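Local coordinates for protein probable N-glycosylase/DNA lyase (Thermotoga maritima, PDB 3N0U) that belongs to the helix-hairpin-helix superfamily of DNA glycosylases and is probably an N-glycosylase/DNA lyase with an all-alpha fold, at residues R192-A197 / G203-Y208; Q126-L131 / Y186-L191; K77-L82 / E104-N109; C57-N62 / V94-P99. One frame throughout, in Å; residues are numbered along the deposited sequence.

Contact 1. Residues R192-A197 / G203-Y208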
loop_
_atom_site.group_PDB
_atom_site.type_symbol
_atom_site.label_atom_id
_atom_site.label_comp_id
_atom_site.label_asym_id
_atom_site.label_seq_id
_atom_site.Cartn_x
_atom_site.Cartn_y
_atom_site.Cartn_z
ATOM N N ARG A 192 6.102 12.871 -6.354
ATOM C CA ARG A 192 7.190 13.093 -5.409
ATOM C C ARG A 192 7.469 14.573 -5.318
ATOM O O ARG A 192 7.738 15.092 -4.244
ATOM C CB ARG A 192 8.474 12.358 -5.798
ATOM C CG ARG A 192 9.535 12.415 -4.700
ATOM C CD ARG A 192 10.959 12.118 -5.197
ATOM N NE ARG A 192 11.409 13.076 -6.214
ATOM C CZ ARG A 192 11.731 14.348 -5.986
ATOM N NH1 ARG A 192 11.658 14.858 -4.762
ATOM N NH2 ARG A 192 12.125 15.121 -6.993
ATOM N N LYS A 193 7.424 15.254 -6.452
ATOM C CA LYS A 193 7.688 16.684 -6.439
ATOM C C LYS A 193 6.602 17.427 -5.661
ATOM O O LYS A 193 6.887 18.421 -5.011
ATOM C CB LYS A 193 7.838 17.236 -7.857
ATOM C CG LYS A 193 9.095 16.738 -8.577
ATOM C CD LYS A 193 9.110 17.205 -10.033
ATOM C CE LYS A 193 10.506 17.115 -10.655
ATOM N NZ LYS A 193 10.754 15.841 -11.383
ATOM N N VAL A 194 5.367 16.929 -5.700
ATOM C CA VAL A 194 4.290 17.544 -4.931
ATOM C C VAL A 194 4.514 17.300 -3.440
ATOM O O VAL A 194 4.352 18.201 -2.624
ATOM C CB VAL A 194 2.915 16.993 -5.326
ATOM C CG1 VAL A 194 1.821 17.673 -4.518
ATOM C CG2 VAL A 194 2.675 17.186 -6.835
ATOM N N ALA A 195 4.906 16.078 -3.089
ATOM C CA ALA A 195 5.196 15.748 -1.707
ATOM C C ALA A 195 6.314 16.635 -1.180
ATOM O O ALA A 195 6.248 17.142 -0.071
ATOM C CB ALA A 195 5.581 14.287 -1.585
ATOM N N GLU A 196 7.333 16.838 -1.999
ATOM C CA GLU A 196 8.462 17.672 -1.617
ATOM C C GLU A 196 8.033 19.118 -1.404
ATOM O O GLU A 196 8.487 19.766 -0.457
ATOM C CB GLU A 196 9.545 17.596 -2.694
ATOM C CG GLU A 196 10.832 18.273 -2.325
ATOM C CD GLU A 196 11.920 18.014 -3.360
ATOM O OE1 GLU A 196 11.648 18.189 -4.574
ATOM O OE2 GLU A 196 13.035 17.615 -2.961
ATOM N N ALA A 197 7.132 19.611 -2.254
ATOM C CA ALA A 197 6.601 20.972 -2.104
ATOM C C ALA A 197 5.861 21.138 -0.779
ATOM O O ALA A 197 5.879 22.203 -0.171
ATOM C CB ALA A 197 5.680 21.325 -3.263
ATOM N N GLY A 203 5.848 8.465 1.283
ATOM C CA GLY A 203 5.145 7.463 2.062
ATOM C C GLY A 203 4.177 8.082 3.061
ATOM O O GLY A 203 3.062 7.571 3.276
ATOM N N LYS A 204 4.589 9.179 3.696
ATOM C CA LYS A 204 3.697 9.898 4.614
ATOM C C LYS A 204 2.699 10.772 3.863
ATOM O O LYS A 204 1.547 10.920 4.280
ATOM C CB LYS A 204 4.514 10.766 5.578
ATOM C CG LYS A 204 5.189 9.963 6.646
ATOM C CD LYS A 204 5.903 10.797 7.667
ATOM C CE LYS A 204 6.604 9.894 8.665
ATOM N NZ LYS A 204 7.385 10.683 9.666
ATOM N N PHE A 205 3.148 11.369 2.771
ATOM C CA PHE A 205 2.288 12.230 1.966
ATOM C C PHE A 205 1.042 11.463 1.555
ATOM O O PHE A 205 -0.058 12.006 1.575
ATOM C CB PHE A 205 3.042 12.726 0.726
ATOM C CG PHE A 205 2.320 13.780 -0.043
ATOM C CD1 PHE A 205 2.003 14.987 0.549
ATOM C CD2 PHE A 205 1.956 13.573 -1.360
ATOM C CE1 PHE A 205 1.334 15.969 -0.157
ATOM C CE2 PHE A 205 1.292 14.568 -2.076
ATOM C CZ PHE A 205 0.991 15.763 -1.465
ATOM N N ASP A 206 1.215 10.199 1.193
ATOM C CA ASP A 206 0.072 9.350 0.828
ATOM C C ASP A 206 -1.015 9.368 1.901
ATOM O O ASP A 206 -2.213 9.387 1.590
ATOM C CB ASP A 206 0.526 7.903 0.628
ATOM C CG ASP A 206 -0.617 6.974 0.326
ATOM O OD1 ASP A 206 -1.065 6.936 -0.845
ATOM O OD2 ASP A 206 -1.051 6.269 1.254
ATOM N N LEU A 207 -0.611 9.328 3.167
ATOM C CA LEU A 207 -1.596 9.316 4.253
ATOM C C LEU A 207 -2.304 10.650 4.397
ATOM O O LEU A 207 -3.485 10.683 4.716
ATOM C CB LEU A 207 -0.966 8.901 5.566
ATOM C CG LEU A 207 -0.399 7.485 5.550
ATOM C CD1 LEU A 207 0.208 7.205 6.908
ATOM C CD2 LEU A 207 -1.483 6.456 5.217
ATOM N N TYR A 208 -1.601 11.748 4.149
ATOM C CA TYR A 208 -2.269 13.044 4.140
ATOM C C TYR A 208 -3.289 13.095 2.992
ATOM O O TYR A 208 -4.395 13.593 3.174
ATOM C CB TYR A 208 -1.249 14.187 4.048
ATOM C CG TYR A 208 -0.479 14.412 5.326
ATOM C CD1 TYR A 208 -1.025 15.132 6.372
ATOM C CD2 TYR A 208 0.812 13.925 5.477
ATOM C CE1 TYR A 208 -0.312 15.348 7.542
ATOM C CE2 TYR A 208 1.525 14.126 6.644
ATOM C CZ TYR A 208 0.955 14.851 7.664
ATOM O OH TYR A 208 1.624 15.059 8.833
#

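Contact 2. Residues Q126-L131 / Y186-L191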
loop_
_atom_site.group_PDB
_atom_site.type_symbol
_atom_site.label_atom_id
_atom_site.label_comp_id
_atom_site.label_asym_id
_atom_site.label_seq_id
_atom_site.Cartn_x
_atom_site.Cartn_y
_atom_site.Cartn_z
ATOM N N GLN A 126 14.555 -1.560 -5.927
ATOM C CA GLN A 126 14.875 -2.905 -6.381
ATOM C C GLN A 126 13.914 -3.914 -5.743
ATOM O O GLN A 126 13.462 -4.852 -6.398
ATOM C CB GLN A 126 16.325 -3.253 -6.076
ATOM C CG GLN A 126 17.310 -2.353 -6.779
ATOM C CD GLN A 126 18.733 -2.765 -6.533
ATOM O OE1 GLN A 126 18.988 -3.807 -5.935
ATOM N NE2 GLN A 126 19.674 -1.953 -6.993
ATOM N N SER A 127 13.594 -3.718 -4.469
ATOM C CA SER A 127 12.654 -4.614 -3.796
ATOM C C SER A 127 11.281 -4.563 -4.445
ATOM O O SER A 127 10.636 -5.588 -4.605
ATOM C CB SER A 127 12.568 -4.284 -2.305
ATOM O OG SER A 127 13.819 -4.582 -1.707
ATOM N N ARG A 128 10.848 -3.381 -4.858
ATOM C CA ARG A 128 9.556 -3.270 -5.519
ATOM C C ARG A 128 9.572 -4.038 -6.845
ATOM O O ARG A 128 8.619 -4.743 -7.156
ATOM C CB ARG A 128 9.177 -1.804 -5.758
ATOM C CG ARG A 128 7.983 -1.656 -6.697
ATOM C CD ARG A 128 7.407 -0.263 -6.623
ATOM N NE ARG A 128 8.357 0.702 -7.144
ATOM C CZ ARG A 128 8.255 2.013 -7.018
ATOM N NH1 ARG A 128 7.240 2.543 -6.364
ATOM N NH2 ARG A 128 9.178 2.789 -7.560
ATOM N N GLU A 129 10.658 -3.922 -7.611
ATOM C CA GLU A 129 10.782 -4.640 -8.879
ATOM C C GLU A 129 10.649 -6.141 -8.631
ATOM O O GLU A 129 9.986 -6.854 -9.374
ATOM C CB GLU A 129 12.133 -4.356 -9.550
ATOM C CG GLU A 129 12.225 -2.989 -10.205
ATOM C CD GLU A 129 13.622 -2.688 -10.766
ATOM O OE1 GLU A 129 14.485 -3.592 -10.770
ATOM O OE2 GLU A 129 13.853 -1.534 -11.192
ATOM N N PHE A 130 11.305 -6.613 -7.583
ATOM C CA PHE A 130 11.257 -8.032 -7.240
ATOM C C PHE A 130 9.848 -8.508 -6.957
ATOM O O PHE A 130 9.435 -9.547 -7.433
ATOM C CB PHE A 130 12.133 -8.336 -6.031
ATOM C CG PHE A 130 12.027 -9.763 -5.574
ATOM C CD1 PHE A 130 11.076 -10.135 -4.639
ATOM C CD2 PHE A 130 12.839 -10.737 -6.125
ATOM C CE1 PHE A 130 10.957 -11.455 -4.237
ATOM C CE2 PHE A 130 12.727 -12.067 -5.723
ATOM C CZ PHE A 130 11.786 -12.423 -4.786
ATOM N N LEU A 131 9.115 -7.738 -6.170
ATOM C CA LEU A 131 7.776 -8.128 -5.786
ATOM C C LEU A 131 6.837 -8.082 -6.974
ATOM O O LEU A 131 5.979 -8.941 -7.112
ATOM C CB LEU A 131 7.269 -7.210 -4.676
ATOM C CG LEU A 131 7.951 -7.401 -3.330
ATOM C CD1 LEU A 131 7.614 -6.231 -2.427
ATOM C CD2 LEU A 131 7.573 -8.750 -2.682
ATOM N N TYR A 186 7.382 7.306 -13.651
ATOM C CA TYR A 186 7.116 8.650 -14.158
ATOM C C TYR A 186 6.026 9.362 -13.362
ATOM O O TYR A 186 6.212 10.494 -12.924
ATOM C CB TYR A 186 6.738 8.572 -15.633
ATOM C CG TYR A 186 6.398 9.887 -16.247
ATOM C CD1 TYR A 186 7.396 10.727 -16.712
ATOM C CD2 TYR A 186 5.084 10.285 -16.389
ATOM C CE1 TYR A 186 7.094 11.939 -17.287
ATOM C CE2 TYR A 186 4.768 11.496 -16.965
ATOM C CZ TYR A 186 5.772 12.318 -17.414
ATOM O OH TYR A 186 5.449 13.524 -17.987
ATOM N N VAL A 187 4.891 8.706 -13.152
ATOM C CA VAL A 187 3.809 9.332 -12.402
ATOM C C VAL A 187 4.209 9.469 -10.924
ATOM O O VAL A 187 3.886 10.447 -10.272
ATOM C CB VAL A 187 2.497 8.543 -12.567
ATOM C CG1 VAL A 187 1.393 9.111 -11.679
ATOM C CG2 VAL A 187 2.066 8.596 -14.023
ATOM N N GLU A 188 4.946 8.491 -10.413
ATOM C CA GLU A 188 5.442 8.568 -9.050
ATOM C C GLU A 188 6.344 9.789 -8.858
ATOM O O GLU A 188 6.275 10.457 -7.824
ATOM C CB GLU A 188 6.187 7.288 -8.697
ATOM C CG GLU A 188 6.972 7.328 -7.387
ATOM C CD GLU A 188 7.605 5.975 -7.086
ATOM O OE1 GLU A 188 8.553 5.565 -7.812
ATOM O OE2 GLU A 188 7.132 5.298 -6.133
ATOM N N GLU A 189 7.178 10.098 -9.846
ATOM C CA GLU A 189 8.102 11.218 -9.716
ATOM C C GLU A 189 7.335 12.543 -9.731
ATOM O O GLU A 189 7.711 13.486 -9.042
ATOM C CB GLU A 189 9.174 11.175 -10.814
ATOM C CG GLU A 189 10.075 12.403 -10.871
ATOM C CD GLU A 189 10.928 12.603 -9.615
ATOM O OE1 GLU A 189 11.098 11.655 -8.817
ATOM O OE2 GLU A 189 11.444 13.723 -9.424
ATOM N N ILE A 190 6.268 12.624 -10.526
ATOM C CA ILE A 190 5.393 13.791 -10.491
ATOM C C ILE A 190 4.848 14.020 -9.076
ATOM O O ILE A 190 4.882 15.128 -8.542
ATOM C CB ILE A 190 4.212 13.615 -11.454
ATOM C CG1 ILE A 190 4.711 13.634 -12.899
ATOM C CG2 ILE A 190 3.181 14.686 -11.236
ATOM C CD1 ILE A 190 3.611 13.417 -13.947
ATOM N N LEU A 191 4.337 12.962 -8.463
ATOM C CA LEU A 191 3.789 13.075 -7.125
ATOM C C LEU A 191 4.879 13.336 -6.093
ATOM O O LEU A 191 4.601 13.935 -5.058
ATOM C CB LEU A 191 3.007 11.813 -6.747
ATOM C CG LEU A 191 2.030 11.964 -5.575
ATOM C CD1 LEU A 191 0.976 12.987 -5.875
ATOM C CD2 LEU A 191 1.361 10.627 -5.257
#

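Contact 3. Residues K77-L82 / E104-N109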
loop_
_atom_site.group_PDB
_atom_site.type_symbol
_atom_site.label_atom_id
_atom_site.label_comp_id
_atom_site.label_asym_id
_atom_site.label_seq_id
_atom_site.Cartn_x
_atom_site.Cartn_y
_atom_site.Cartn_z
ATOM N N LYS A 77 -2.330 -15.422 11.409
ATOM C CA LYS A 77 -1.292 -16.299 10.874
ATOM C C LYS A 77 -1.849 -17.383 9.933
ATOM O O LYS A 77 -1.090 -18.136 9.327
ATOM C CB LYS A 77 -0.487 -16.932 12.016
ATOM C CG LYS A 77 0.397 -15.913 12.755
ATOM C CD LYS A 77 1.211 -16.583 13.855
ATOM C CE LYS A 77 2.233 -15.632 14.458
ATOM N NZ LYS A 77 3.253 -15.210 13.463
ATOM N N GLY A 78 -3.170 -17.442 9.797
ATOM C CA GLY A 78 -3.784 -18.326 8.823
ATOM C C GLY A 78 -3.246 -18.066 7.418
ATOM O O GLY A 78 -3.217 -18.955 6.574
ATOM N N PHE A 79 -2.827 -16.837 7.141
ATOM C CA PHE A 79 -2.241 -16.557 5.831
ATOM C C PHE A 79 -1.019 -17.434 5.577
ATOM O O PHE A 79 -0.702 -17.737 4.437
ATOM C CB PHE A 79 -1.811 -15.101 5.702
ATOM C CG PHE A 79 -2.953 -14.122 5.674
ATOM C CD1 PHE A 79 -4.022 -14.300 4.809
ATOM C CD2 PHE A 79 -2.965 -13.042 6.534
ATOM C CE1 PHE A 79 -5.071 -13.392 4.771
ATOM C CE2 PHE A 79 -3.998 -12.143 6.518
ATOM C CZ PHE A 79 -5.069 -12.320 5.629
ATOM N N VAL A 80 -0.315 -17.789 6.649
ATOM C CA VAL A 80 0.897 -18.591 6.557
ATOM C C VAL A 80 0.596 -20.082 6.456
ATOM O O VAL A 80 1.239 -20.794 5.670
ATOM C CB VAL A 80 1.798 -18.353 7.795
ATOM C CG1 VAL A 80 3.031 -19.250 7.765
ATOM C CG2 VAL A 80 2.218 -16.913 7.855
ATOM N N HIS A 81 -0.370 -20.575 7.232
ATOM C CA HIS A 81 -0.484 -22.017 7.379
ATOM C C HIS A 81 -1.739 -22.667 6.809
ATOM O O HIS A 81 -1.745 -23.884 6.621
ATOM C CB HIS A 81 -0.300 -22.427 8.856
ATOM C CG HIS A 81 -1.399 -21.960 9.760
ATOM N ND1 HIS A 81 -2.656 -22.538 9.771
ATOM C CD2 HIS A 81 -1.432 -20.979 10.694
ATOM C CE1 HIS A 81 -3.415 -21.917 10.655
ATOM N NE2 HIS A 81 -2.691 -20.973 11.234
ATOM N N LEU A 82 -2.804 -21.916 6.553
ATOM C CA LEU A 82 -4.039 -22.574 6.128
ATOM C C LEU A 82 -3.949 -23.163 4.725
ATOM O O LEU A 82 -3.353 -22.566 3.830
ATOM C CB LEU A 82 -5.223 -21.611 6.151
ATOM C CG LEU A 82 -5.749 -21.202 7.521
ATOM C CD1 LEU A 82 -6.774 -20.097 7.366
ATOM C CD2 LEU A 82 -6.396 -22.367 8.239
ATOM N N GLU A 104 -5.401 -18.150 -3.587
ATOM C CA GLU A 104 -4.401 -18.809 -4.411
ATOM C C GLU A 104 -3.121 -17.991 -4.479
ATOM O O GLU A 104 -2.013 -18.542 -4.365
ATOM C CB GLU A 104 -4.963 -19.068 -5.811
ATOM C CG GLU A 104 -6.013 -20.177 -5.830
ATOM C CD GLU A 104 -6.707 -20.379 -7.159
ATOM O OE1 GLU A 104 -6.379 -19.678 -8.130
ATOM O OE2 GLU A 104 -7.585 -21.269 -7.224
ATOM N N PHE A 105 -3.265 -16.680 -4.647
ATOM C CA PHE A 105 -2.113 -15.786 -4.637
ATOM C C PHE A 105 -1.324 -15.910 -3.343
ATOM O O PHE A 105 -0.101 -16.034 -3.363
ATOM C CB PHE A 105 -2.528 -14.318 -4.786
ATOM C CG PHE A 105 -3.120 -13.960 -6.115
ATOM C CD1 PHE A 105 -2.885 -14.711 -7.247
ATOM C CD2 PHE A 105 -3.928 -12.843 -6.217
ATOM C CE1 PHE A 105 -3.449 -14.350 -8.461
ATOM C CE2 PHE A 105 -4.474 -12.464 -7.419
ATOM C CZ PHE A 105 -4.244 -13.222 -8.545
ATOM N N ILE A 106 -2.030 -15.867 -2.219
ATOM C CA ILE A 106 -1.386 -15.883 -0.901
ATOM C C ILE A 106 -0.642 -17.212 -0.708
ATOM O O ILE A 106 0.527 -17.241 -0.255
ATOM C CB ILE A 106 -2.407 -15.597 0.220
ATOM C CG1 ILE A 106 -2.834 -14.135 0.125
ATOM C CG2 ILE A 106 -1.826 -15.878 1.602
ATOM C CD1 ILE A 106 -4.129 -13.817 0.862
ATOM N N VAL A 107 -1.304 -18.316 -1.020
ATOM C CA VAL A 107 -0.673 -19.618 -0.861
ATOM C C VAL A 107 0.611 -19.682 -1.712
ATOM O O VAL A 107 1.672 -20.146 -1.246
ATOM C CB VAL A 107 -1.632 -20.761 -1.226
ATOM C CG1 VAL A 107 -0.885 -22.079 -1.248
ATOM C CG2 VAL A 107 -2.757 -20.852 -0.207
ATOM N N GLU A 108 0.526 -19.216 -2.956
ATOM C CA GLU A 108 1.683 -19.240 -3.853
ATOM C C GLU A 108 2.822 -18.390 -3.308
ATOM O O GLU A 108 3.997 -18.731 -3.450
ATOM C CB GLU A 108 1.305 -18.752 -5.249
ATOM C CG GLU A 108 0.377 -19.655 -6.012
ATOM C CD GLU A 108 -0.049 -19.040 -7.347
ATOM O OE1 GLU A 108 -0.915 -18.131 -7.350
ATOM O OE2 GLU A 108 0.502 -19.450 -8.390
ATOM N N ASN A 109 2.474 -17.285 -2.671
ATOM C CA ASN A 109 3.478 -16.355 -2.166
ATOM C C ASN A 109 4.253 -16.897 -0.977
ATOM O O ASN A 109 5.243 -16.295 -0.550
ATOM C CB ASN A 109 2.817 -15.029 -1.796
ATOM C CG ASN A 109 2.466 -14.228 -2.994
ATOM O OD1 ASN A 109 2.979 -14.472 -4.072
ATOM N ND2 ASN A 109 1.581 -13.263 -2.827
#

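Contact 4. Residues C57-N62 / V94-P99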
loop_
_atom_site.group_PDB
_atom_site.type_symbol
_atom_site.label_atom_id
_atom_site.label_comp_id
_atom_site.label_asym_id
_atom_site.label_seq_id
_atom_site.Cartn_x
_atom_site.Cartn_y
_atom_site.Cartn_z
ATOM N N CYS A 57 -1.858 -6.595 1.506
ATOM C CA CYS A 57 -1.762 -5.858 0.260
ATOM C C CYS A 57 -2.357 -6.631 -0.932
ATOM O O CYS A 57 -2.943 -6.040 -1.836
ATOM C CB CYS A 57 -0.313 -5.436 -0.002
ATOM S SG CYS A 57 0.297 -4.261 1.230
ATOM N N VAL A 58 -2.248 -7.946 -0.911
ATOM C CA VAL A 58 -2.919 -8.771 -1.915
ATOM C C VAL A 58 -4.438 -8.544 -1.833
ATOM O O VAL A 58 -5.124 -8.399 -2.850
ATOM C CB VAL A 58 -2.594 -10.266 -1.708
ATOM C CG1 VAL A 58 -3.479 -11.144 -2.560
ATOM C CG2 VAL A 58 -1.124 -10.546 -2.005
ATOM N N LEU A 59 -4.954 -8.505 -0.618
ATOM C CA LEU A 59 -6.408 -8.421 -0.421
ATOM C C LEU A 59 -6.985 -7.055 -0.703
ATOM O O LEU A 59 -8.168 -6.948 -1.044
ATOM C CB LEU A 59 -6.787 -8.797 1.007
ATOM C CG LEU A 59 -6.441 -10.226 1.411
ATOM C CD1 LEU A 59 -6.806 -10.445 2.868
ATOM C CD2 LEU A 59 -7.109 -11.260 0.524
ATOM N N THR A 60 -6.189 -6.002 -0.559
ATOM C CA THR A 60 -6.733 -4.671 -0.763
ATOM C C THR A 60 -6.455 -4.106 -2.145
ATOM O O THR A 60 -6.697 -2.920 -2.374
ATOM C CB THR A 60 -6.209 -3.694 0.288
ATOM O OG1 THR A 60 -4.786 -3.625 0.202
ATOM C CG2 THR A 60 -6.638 -4.139 1.682
ATOM N N ALA A 61 -6.032 -4.947 -3.085
ATOM C CA ALA A 61 -5.714 -4.478 -4.444
ATOM C C ALA A 61 -6.865 -3.720 -5.078
ATOM O O ALA A 61 -6.648 -2.688 -5.738
ATOM C CB ALA A 61 -5.318 -5.627 -5.326
ATOM N N ASN A 62 -8.074 -4.234 -4.886
ATOM C CA ASN A 62 -9.290 -3.603 -5.377
ATOM C C ASN A 62 -10.368 -3.693 -4.308
ATOM O O ASN A 62 -11.516 -4.047 -4.587
ATOM C CB ASN A 62 -9.784 -4.283 -6.659
ATOM C CG ASN A 62 -9.064 -3.790 -7.911
ATOM O OD1 ASN A 62 -8.265 -2.853 -7.862
ATOM N ND2 ASN A 62 -9.365 -4.412 -9.046
ATOM N N VAL A 94 -15.244 -13.077 5.443
ATOM C CA VAL A 94 -14.982 -11.676 5.798
ATOM C C VAL A 94 -15.369 -10.727 4.670
ATOM O O VAL A 94 -15.144 -9.523 4.756
ATOM C CB VAL A 94 -13.513 -11.411 6.224
ATOM C CG1 VAL A 94 -13.139 -12.295 7.389
ATOM C CG2 VAL A 94 -12.546 -11.607 5.067
ATOM N N GLY A 95 -15.944 -11.272 3.610
ATOM C CA GLY A 95 -16.562 -10.449 2.582
ATOM C C GLY A 95 -15.744 -10.133 1.344
ATOM O O GLY A 95 -16.161 -9.313 0.530
ATOM N N HIS A 96 -14.598 -10.775 1.163
ATOM C CA HIS A 96 -13.838 -10.512 -0.048
ATOM C C HIS A 96 -14.604 -10.980 -1.263
ATOM O O HIS A 96 -15.206 -12.058 -1.242
ATOM C CB HIS A 96 -12.468 -11.177 -0.026
ATOM C CG HIS A 96 -11.482 -10.443 -0.865
ATOM N ND1 HIS A 96 -11.507 -10.499 -2.241
ATOM C CD2 HIS A 96 -10.523 -9.548 -0.538
ATOM C CE1 HIS A 96 -10.584 -9.687 -2.728
ATOM N NE2 HIS A 96 -9.975 -9.097 -1.712
ATOM N N ARG A 97 -14.595 -10.170 -2.312
ATOM C CA ARG A 97 -15.322 -10.489 -3.547
ATOM C C ARG A 97 -14.659 -11.539 -4.428
ATOM O O ARG A 97 -15.304 -12.112 -5.291
ATOM C CB ARG A 97 -15.560 -9.220 -4.373
ATOM C CG ARG A 97 -16.551 -8.270 -3.729
ATOM C CD ARG A 97 -16.915 -7.112 -4.661
ATOM N NE ARG A 97 -15.773 -6.235 -4.938
ATOM C CZ ARG A 97 -15.389 -5.226 -4.157
ATOM N NH1 ARG A 97 -16.047 -4.950 -3.034
ATOM N NH2 ARG A 97 -14.339 -4.489 -4.498
ATOM N N TYR A 98 -13.377 -11.815 -4.189
ATOM C CA TYR A 98 -12.598 -12.729 -5.044
ATOM C C TYR A 98 -11.795 -13.675 -4.173
ATOM O O TYR A 98 -10.574 -13.754 -4.272
ATOM C CB TYR A 98 -11.682 -11.936 -5.988
ATOM C CG TYR A 98 -12.432 -10.884 -6.763
ATOM C CD1 TYR A 98 -13.290 -11.227 -7.792
ATOM C CD2 TYR A 98 -12.311 -9.556 -6.431
ATOM C CE1 TYR A 98 -13.984 -10.255 -8.493
ATOM C CE2 TYR A 98 -13.011 -8.573 -7.121
ATOM C CZ TYR A 98 -13.851 -8.939 -8.138
ATOM O OH TYR A 98 -14.545 -7.962 -8.799
ATOM N N PRO A 99 -12.485 -14.408 -3.300
ATOM C CA PRO A 99 -11.780 -15.168 -2.266
ATOM C C PRO A 99 -10.923 -16.299 -2.811
ATOM O O PRO A 99 -9.858 -16.565 -2.260
ATOM C CB PRO A 99 -12.913 -15.696 -1.393
ATOM C CG PRO A 99 -14.099 -15.754 -2.299
ATOM C CD PRO A 99 -13.943 -14.567 -3.206
#

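Contact 1. Residues R192-A197 / G203-Y208
A195 sits over one face of the F205 ring, and this overlap is the larger part of the contact between R192-A197 and G203-Y208, on helices 181-198 and 202-214, which a short loop joins. The ring is met by backbone as well as by side chain. A195 CA stands 3.8 Å from the centroid of the F205 ring and only 8° off its normal, a CH-pi contact over the middle of one face, while A195 CB comes to 3.6 Å from F205 CG at the root of the ring. The CG of F205 is turned anti to the backbone N (chi1 -171°), which carries the phenyl across to the neighbouring helix. At the far end of the ring V194 CG1 approaches F205 CZ obliquely, at 3.7 Å. Further apolar groups close in around this core: L20 of helix 13-44 and F198 also touch F205, and M13 and L171 touch V194.

The other side of helix 181-198 offers a sharp contrast. There R192 and E196, one turn apart, face away from F205 and form a salt bridge whose hydrogen bond, R192 NH1 to E196 OE1 at 3.3 Å, is weak, with E196 exposed; R192 has a second acid partner in E189. Between these segments the contact is apolar and CH-pi, so its fit rests on shape and burial rather than on directed polar bonds.

Contact 2. Residues Q126-L131 / Y186-L191
R128 and E188 meet head-on in a buried, two-pronged salt bridge linking the first helix of the helix-hairpin-helix motif, 124-134, to helix 181-198. The guanidinium uses its end: NH1 of R128 reaches OE2 of E188 at 2.8 Å, almost perfectly straight (177°), and NH2 of R128 reaches OE1 of E188 at 2.9 Å. Both acceptors lie close to the guanidinium plane. The match is not flat, however, because the carboxylate is rotated 31° against the guanidinium; OE1 is met through its syn lone pair, whereas the approach to OE2, also on the syn side, is well tilted out of the carboxylate plane.

Each partner has a further bond at the same end. R128 NH1 also donates to the hydroxyl of S144, on the second helix of the motif, and E188 OE2 also accepts from the backbone N of A156, so both groups are fixed in rotation. Such a pairing would be expected to keep both side chains charged in spite of their burial.

Packing completes the setting. W140, A143 and L147 of helix 140-148 touch R128, as do Y184 and L185, while L155 lies against both partners. The two backbones stay far apart, with R128 CA 13.0 Å from E188 CA. The side chains span that gap from opposite directions, each with CG anti to its own N, and the arginine bends at the CG-CD bond (chi3 66°).

Contact 3. Residues K77-L82 / E104-N109
Behind the meeting of F79 with I106, the carbonyl oxygen of K77 is gripped twice, by V80 N at 2.8 Å from K77 O and by H81 N at 3.3 Å from the same atom. These bonds wind the short helical turn 78-81, which packs against helix 99-109 in the all-helical fold of this glycosylase family. At L82 the chain leaves helical geometry, and the carbonyls of F79 and L82 both accept from NH2 of R110, the residue following E104-N109. That arginine provides a polar tie between elements whose own meeting is apolar.

I106 points toward the turn and touches it with both branches. Its CG2, anti to the backbone N, rests 3.6 Å from F79 O, while the CG1 branch, turned beside the backbone N (chi1 -70°), sends CD1 obliquely to the F79 ring. L87 of helix 84-93 and S55 of helix 47-59 touch both F79 and I106, bringing two more helices against the same pair. Toward the partly exposed margin the fit is slacker: V107 CG2 stands 4.4 Å from L82 O. In the buried part, I106 CD1 lies equally far from two ring carbons, F79 CD1 and F79 CE1, at 4.0 Å each.

Contact 4. Residues C57-N62 / V94-P99
With its CG anti to the backbone N (chi1 -153°), H96 extends its imidazole from the loop 94-98 to the last turn of helix 47-59, where L59, its CG turned beside the backbone N (chi1 -62°), crosses the imidazole obliquely. H96 NE2 donates to L59 O at 2.9 Å with an N-H...O angle of 151°. The donor lies in the carbonyl plane, on a lone pair of the oxygen, and the oxygen in turn lies close to the ring plane. Beside this bond H96 CD2 packs on L59 CD2 at 4.0 Å.

The opposite ring nitrogen works within the loop itself: H96 ND1 accepts from Y98 N at 3.0 Å. Y98 is the N-cap of helix 99-109, so one imidazole joins the end of one helix to the start of another. Before it, G95 closes helix 84-93 in a Schellman motif, and its positive phi suits glycine. W63 meets the H96 ring edge-to-face, and R102 touches both L59 and H96. On the exposed side R97 NH2 comes to 2.9 Å from N62 O.

Since Y98 N can only donate, H96 ND1 must act as acceptor, which is consistent with a neutral imidazole protonated at NE2 and fixed in its rotation by two backbone partners.

Overall arrangement
Contacts 1 and 2 are buried and share helix 181-198, which turns apolar residues to helix 202-214 and an acid to the helix-hairpin-helix motif; they touch where F205 meets L191. Their chemistry nonetheless differs, a ring packed on an alanine in contact 1 and a charge pair enclosed in protein in contact 2. Contacts 3 and 4 lie together, with centres about 13 Å apart, are only partly buried, and interlace along the chain. L59 and V58 join them: the L59 side chain packs on F79 and I106, that of V58 on F105 and N109, while the L59 carbonyl takes the histidine bond of contact 4. Contacts 1 and 4 stand on opposite sides of the chain's centre.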